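Fructooligosaccharide ABC transporter substrate-binding protein FusA (Streptococcus pneumoniae, PDB 5G5Y) captures short- and long-chain fructooligosaccharides, preferring tetrasaccharides and larger, for import by the FusABC-MsmK ABC transporter of the pneumococcus. Local coordinates at residues S131-K143 with S187-A199. Numbering follows the deposited sequence.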
loop_
_atom_site.group_PDB
_atom_site.type_symbol
_atom_site.label_atom_id
_atom_site.label_comp_id
_atom_site.label_asym_id
_atom_site.label_seq_id
_atom_site.Cartn_x
_atom_site.Cartn_y
_atom_site.Cartn_z
ATOM N N SER A 131 9.036 -0.060 7.228
ATOM C CA SER A 131 7.788 -0.590 6.712
ATOM C C SER A 131 7.996 -1.121 5.296
ATOM O O SER A 131 8.701 -0.512 4.488
ATOM C CB SER A 131 6.682 0.480 6.706
ATOM O OG SER A 131 5.515 0.013 6.022
ATOM N N ILE A 132 7.342 -2.239 5.005
ATOM C CA ILE A 132 7.346 -2.828 3.664
ATOM C C ILE A 132 6.805 -1.861 2.606
ATOM O O ILE A 132 7.101 -1.998 1.422
ATOM C CB ILE A 132 6.521 -4.156 3.654
ATOM C CG1 ILE A 132 6.821 -4.989 2.395
ATOM C CG2 ILE A 132 5.030 -3.884 3.792
ATOM C CD1 ILE A 132 6.385 -6.444 2.505
ATOM N N HIS A 133 6.001 -0.897 3.059
ATOM C CA HIS A 133 5.412 0.103 2.210
ATOM C C HIS A 133 6.311 1.274 1.830
ATOM O O HIS A 133 5.967 2.017 0.912
ATOM C CB HIS A 133 4.144 0.632 2.859
ATOM C CG HIS A 133 3.142 -0.431 3.093
ATOM N ND1 HIS A 133 2.454 -1.039 2.064
ATOM C CD2 HIS A 133 2.765 -1.056 4.228
ATOM C CE1 HIS A 133 1.649 -1.957 2.575
ATOM N NE2 HIS A 133 1.850 -2.008 3.881
ATOM N N SER A 134 7.474 1.400 2.476
ATOM C CA SER A 134 8.341 2.568 2.325
ATOM C C SER A 134 8.821 2.804 0.896
ATOM O O SER A 134 9.013 3.961 0.500
ATOM C CB SER A 134 9.542 2.483 3.273
ATOM O OG SER A 134 9.140 2.566 4.636
ATOM N N VAL A 135 9.036 1.710 0.150
ATOM C CA VAL A 135 9.416 1.769 -1.276
ATOM C C VAL A 135 8.492 0.807 -1.960
ATOM O O VAL A 135 8.390 -0.348 -1.519
ATOM C CB VAL A 135 10.879 1.331 -1.491
ATOM C CG1 VAL A 135 11.297 1.295 -2.978
ATOM C CG2 VAL A 135 11.774 2.315 -0.785
ATOM N N ASN A 136 7.791 1.269 -2.988
ATOM C CA ASN A 136 6.883 0.408 -3.747
ATOM C C ASN A 136 7.494 -0.058 -5.076
ATOM O O ASN A 136 7.439 -1.255 -5.394
ATOM C CB ASN A 136 5.507 1.055 -3.905
ATOM C CG ASN A 136 5.523 2.330 -4.763
ATOM O OD1 ASN A 136 6.400 3.167 -4.656
ATOM N ND2 ASN A 136 4.529 2.477 -5.586
ATOM N N ASP A 137 8.120 0.869 -5.803
ATOM C CA ASP A 137 8.670 0.608 -7.122
ATOM C C ASP A 137 10.182 0.340 -7.115
ATOM O O ASP A 137 10.968 1.126 -7.638
ATOM C CB ASP A 137 8.325 1.737 -8.103
ATOM C CG ASP A 137 8.973 3.061 -7.761
ATOM O OD1 ASP A 137 9.054 3.424 -6.574
ATOM O OD2 ASP A 137 9.425 3.753 -8.715
ATOM N N MET A 138 10.565 -0.793 -6.547
ATOM C CA MET A 138 11.971 -1.179 -6.431
ATOM C C MET A 138 12.558 -1.395 -7.829
ATOM O O MET A 138 11.852 -1.874 -8.726
ATOM C CB MET A 138 12.135 -2.469 -5.617
ATOM C CG MET A 138 11.725 -2.342 -4.191
ATOM S SD MET A 138 11.863 -3.828 -3.175
ATOM C CE MET A 138 13.547 -4.354 -3.431
ATOM N N ALA A 139 13.827 -1.009 -7.992
ATOM C CA ALA A 139 14.570 -1.217 -9.253
ATOM C C ALA A 139 15.351 -2.528 -9.133
ATOM O O ALA A 139 15.933 -2.806 -8.071
ATOM C CB ALA A 139 15.495 -0.061 -9.525
ATOM N N TRP A 140 15.316 -3.312 -10.202
ATOM C CA TRP A 140 15.946 -4.619 -10.268
ATOM C C TRP A 140 16.849 -4.643 -11.488
ATOM O O TRP A 140 16.521 -4.030 -12.528
ATOM C CB TRP A 140 14.866 -5.684 -10.417
ATOM C CG TRP A 140 13.824 -5.626 -9.359
ATOM C CD1 TRP A 140 12.662 -4.932 -9.400
ATOM C CD2 TRP A 140 13.842 -6.308 -8.104
ATOM N NE1 TRP A 140 11.973 -5.113 -8.241
ATOM C CE2 TRP A 140 12.661 -5.964 -7.436
ATOM C CE3 TRP A 140 14.750 -7.160 -7.482
ATOM C CZ2 TRP A 140 12.344 -6.446 -6.160
ATOM C CZ3 TRP A 140 14.424 -7.663 -6.197
ATOM C CH2 TRP A 140 13.250 -7.297 -5.565
ATOM N N ILE A 141 17.978 -5.342 -11.378
ATOM C CA ILE A 141 18.957 -5.370 -12.462
ATOM C C ILE A 141 19.353 -6.825 -12.794
ATOM O O ILE A 141 19.410 -7.664 -11.891
ATOM C CB ILE A 141 20.180 -4.505 -12.123
ATOM C CG1 ILE A 141 21.151 -4.386 -13.314
ATOM C CG2 ILE A 141 20.888 -4.982 -10.871
ATOM C CD1 ILE A 141 22.186 -3.304 -13.131
ATOM N N ASN A 142 19.653 -7.067 -14.075
ATOM C CA ASN A 142 20.121 -8.368 -14.547
ATOM C C ASN A 142 21.598 -8.638 -14.225
ATOM O O ASN A 142 22.528 -8.173 -14.906
ATOM C CB ASN A 142 19.807 -8.556 -16.049
ATOM C CG ASN A 142 19.917 -10.025 -16.460
ATOM O OD1 ASN A 142 20.826 -10.693 -16.013
ATOM N ND2 ASN A 142 18.991 -10.520 -17.252
ATOM N N LYS A 143 21.807 -9.367 -13.132
ATOM C CA LYS A 143 23.143 -9.762 -12.689
ATOM C C LYS A 143 23.853 -10.781 -13.607
ATOM O O LYS A 143 25.062 -10.779 -13.625
ATOM C CB LYS A 143 23.103 -10.353 -11.259
ATOM C CG LYS A 143 23.016 -9.319 -10.142
ATOM C CD LYS A 143 23.558 -9.841 -8.802
ATOM C CE LYS A 143 23.229 -11.315 -8.519
ATOM N NZ LYS A 143 23.355 -11.703 -7.078
ATOM N N SER A 187 4.866 3.414 -16.956
ATOM C CA SER A 187 4.788 4.820 -16.526
ATOM C C SER A 187 3.514 5.230 -15.782
ATOM O O SER A 187 2.383 4.895 -16.153
ATOM C CB SER A 187 4.994 5.748 -17.728
ATOM O OG SER A 187 5.010 7.128 -17.312
ATOM N N GLY A 188 3.712 5.991 -14.710
ATOM C CA GLY A 188 2.639 6.607 -13.978
ATOM C C GLY A 188 2.665 6.253 -12.503
ATOM O O GLY A 188 3.738 6.136 -11.916
ATOM N N ASN A 189 1.486 6.144 -11.889
ATOM C CA ASN A 189 1.423 5.681 -10.524
ATOM C C ASN A 189 1.784 4.177 -10.488
ATOM O O ASN A 189 1.645 3.433 -11.500
ATOM C CB ASN A 189 0.055 5.911 -9.860
ATOM C CG ASN A 189 -0.264 7.406 -9.553
ATOM O OD1 ASN A 189 0.594 8.293 -9.168
ATOM N ND2 ASN A 189 -1.548 7.706 -9.725
ATOM N N GLY A 190 2.278 3.758 -9.344
ATOM C CA GLY A 190 2.332 2.361 -8.960
ATOM C C GLY A 190 3.700 1.724 -8.990
ATOM O O GLY A 190 4.753 2.377 -9.166
ATOM N N ASN A 191 3.683 0.402 -8.875
ATOM C CA ASN A 191 4.897 -0.342 -8.524
ATOM C C ASN A 191 5.940 -0.503 -9.624
ATOM O O ASN A 191 7.064 -0.918 -9.342
ATOM C CB ASN A 191 4.491 -1.718 -7.989
ATOM C CG ASN A 191 3.562 -1.633 -6.787
ATOM O OD1 ASN A 191 3.499 -0.605 -6.092
ATOM N ND2 ASN A 191 2.829 -2.712 -6.536
ATOM N N GLU A 192 5.568 -0.200 -10.857
ATOM C CA GLU A 192 6.384 -0.406 -12.030
ATOM C C GLU A 192 6.907 0.897 -12.637
ATOM O O GLU A 192 7.537 0.887 -13.676
ATOM C CB GLU A 192 5.606 -1.249 -13.064
ATOM C CG GLU A 192 5.404 -2.710 -12.664
ATOM C CD GLU A 192 4.438 -2.932 -11.535
ATOM O OE1 GLU A 192 3.335 -2.382 -11.569
ATOM O OE2 GLU A 192 4.759 -3.648 -10.584
ATOM N N ASP A 193 6.698 2.019 -11.968
ATOM C CA ASP A 193 7.193 3.297 -12.440
ATOM C C ASP A 193 8.662 3.521 -12.053
ATOM O O ASP A 193 9.122 2.952 -11.074
ATOM C CB ASP A 193 6.343 4.431 -11.844
ATOM C CG ASP A 193 6.654 5.773 -12.483
ATOM O OD1 ASP A 193 6.642 5.817 -13.736
ATOM O OD2 ASP A 193 7.008 6.764 -11.788
ATOM N N PHE A 194 9.359 4.421 -12.765
ATOM C CA PHE A 194 10.758 4.716 -12.544
ATOM C C PHE A 194 11.055 5.750 -11.446
ATOM O O PHE A 194 12.225 6.023 -11.184
ATOM C CB PHE A 194 11.472 5.178 -13.869
ATOM C CG PHE A 194 10.867 6.399 -14.507
ATOM C CD1 PHE A 194 11.083 7.668 -13.990
ATOM C CD2 PHE A 194 10.020 6.275 -15.597
ATOM C CE1 PHE A 194 10.482 8.782 -14.569
ATOM C CE2 PHE A 194 9.427 7.395 -16.171
ATOM C CZ PHE A 194 9.678 8.648 -15.669
ATOM N N LYS A 195 10.026 6.365 -10.851
ATOM C CA LYS A 195 10.216 7.574 -10.022
ATOM C C LYS A 195 11.136 7.336 -8.797
ATOM O O LYS A 195 11.756 8.290 -8.290
ATOM C CB LYS A 195 8.880 8.242 -9.632
ATOM C CG LYS A 195 8.038 7.437 -8.634
ATOM C CD LYS A 195 6.835 8.208 -8.091
ATOM C CE LYS A 195 5.898 8.758 -9.167
ATOM N NZ LYS A 195 5.161 7.646 -9.843
ATOM N N PHE A 196 11.272 6.081 -8.353
ATOM C CA PHE A 196 12.294 5.709 -7.358
ATOM C C PHE A 196 13.693 6.346 -7.594
ATOM O O PHE A 196 14.406 6.754 -6.640
ATOM C CB PHE A 196 12.405 4.165 -7.277
ATOM C CG PHE A 196 13.465 3.695 -6.349
ATOM C CD1 PHE A 196 13.246 3.696 -4.969
ATOM C CD2 PHE A 196 14.697 3.334 -6.834
ATOM C CE1 PHE A 196 14.238 3.307 -4.086
ATOM C CE2 PHE A 196 15.706 2.950 -5.952
ATOM C CZ PHE A 196 15.470 2.941 -4.580
ATOM N N LEU A 197 14.094 6.462 -8.855
ATOM C CA LEU A 197 15.444 6.957 -9.178
ATOM C C LEU A 197 15.590 8.466 -8.968
ATOM O O LEU A 197 16.714 8.959 -8.905
ATOM C CB LEU A 197 15.838 6.635 -10.629
ATOM C CG LEU A 197 16.100 5.147 -10.947
ATOM C CD1 LEU A 197 16.593 4.995 -12.382
ATOM C CD2 LEU A 197 17.095 4.505 -9.983
ATOM N N PHE A 198 14.487 9.204 -8.881
ATOM C CA PHE A 198 14.579 10.672 -8.764
ATOM C C PHE A 198 15.341 11.141 -7.531
ATOM O O PHE A 198 15.955 12.220 -7.570
ATOM C CB PHE A 198 13.186 11.326 -8.825
ATOM C CG PHE A 198 12.694 11.542 -10.246
ATOM C CD1 PHE A 198 13.020 10.646 -11.286
ATOM C CD2 PHE A 198 11.925 12.655 -10.557
ATOM C CE1 PHE A 198 12.568 10.864 -12.590
ATOM C CE2 PHE A 198 11.471 12.878 -11.853
ATOM C CZ PHE A 198 11.791 11.979 -12.873
ATOM N N ALA A 199 15.278 10.351 -6.463
ATOM C CA ALA A 199 15.935 10.655 -5.201
ATOM C C ALA A 199 17.467 10.703 -5.310
ATOM O O ALA A 199 18.126 11.365 -4.493
ATOM C CB ALA A 199 15.498 9.666 -4.118
#
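Two oxygens stand unusually close where Asp137 meets the 187-199 loop: its OD2 lies 2.5 Å from the backbone O of Asp193, a spacing that leaves it likely, though not settled, that the carboxyl group is protonated. FusA is a solute-binding protein of family 1, and here the lead-in to strand 138-142, an inner strand of a mixed four-stranded sheet, is tied to a loop of its substrate site. The same OD2 accepts the backbone N-H of Phe196 on its syn lone pair (Phe196 N to Asp137 OD2 3.0 Å, N-H...O 159°), at the 3-10 segment 195-199. With CG set between backbone N and carbonyl carbon (chi1 66°), the acid group of Asp137 reaches into the bend formed by 193-196. Its backbone packs as well, the CA lying 3.1 Å from Asn191 O in a CA-H...O contact. Phe196 carries its ring anti to the backbone N, and CD1 rests 3.7 Å from Val135 CG1, with Ala139 CB more loosely placed, 4.4 Å from Phe196 CD2. Asp193 braces the bend from within: its OD2 takes Lys195 N in an Asx turn and Lys195 NZ in a salt bridge, from opposite faces of the carboxylate. Asp207 pairs with the same ammonium group, while Arg450 holds Asp193 OD1. At the pocket side, Asn191, an experimentally established substrate-binding residue whose side chain lies about 4 Å from that of Trp270, meets Asn136, itself close to a bound glycerol. Their amide planes stand 82° apart, and Asn136 ND2 donates a long, bent bond of 3.3 Å to Asn191 OD1, in the acceptor's carbonyl plane but tilted out of the donor amide's.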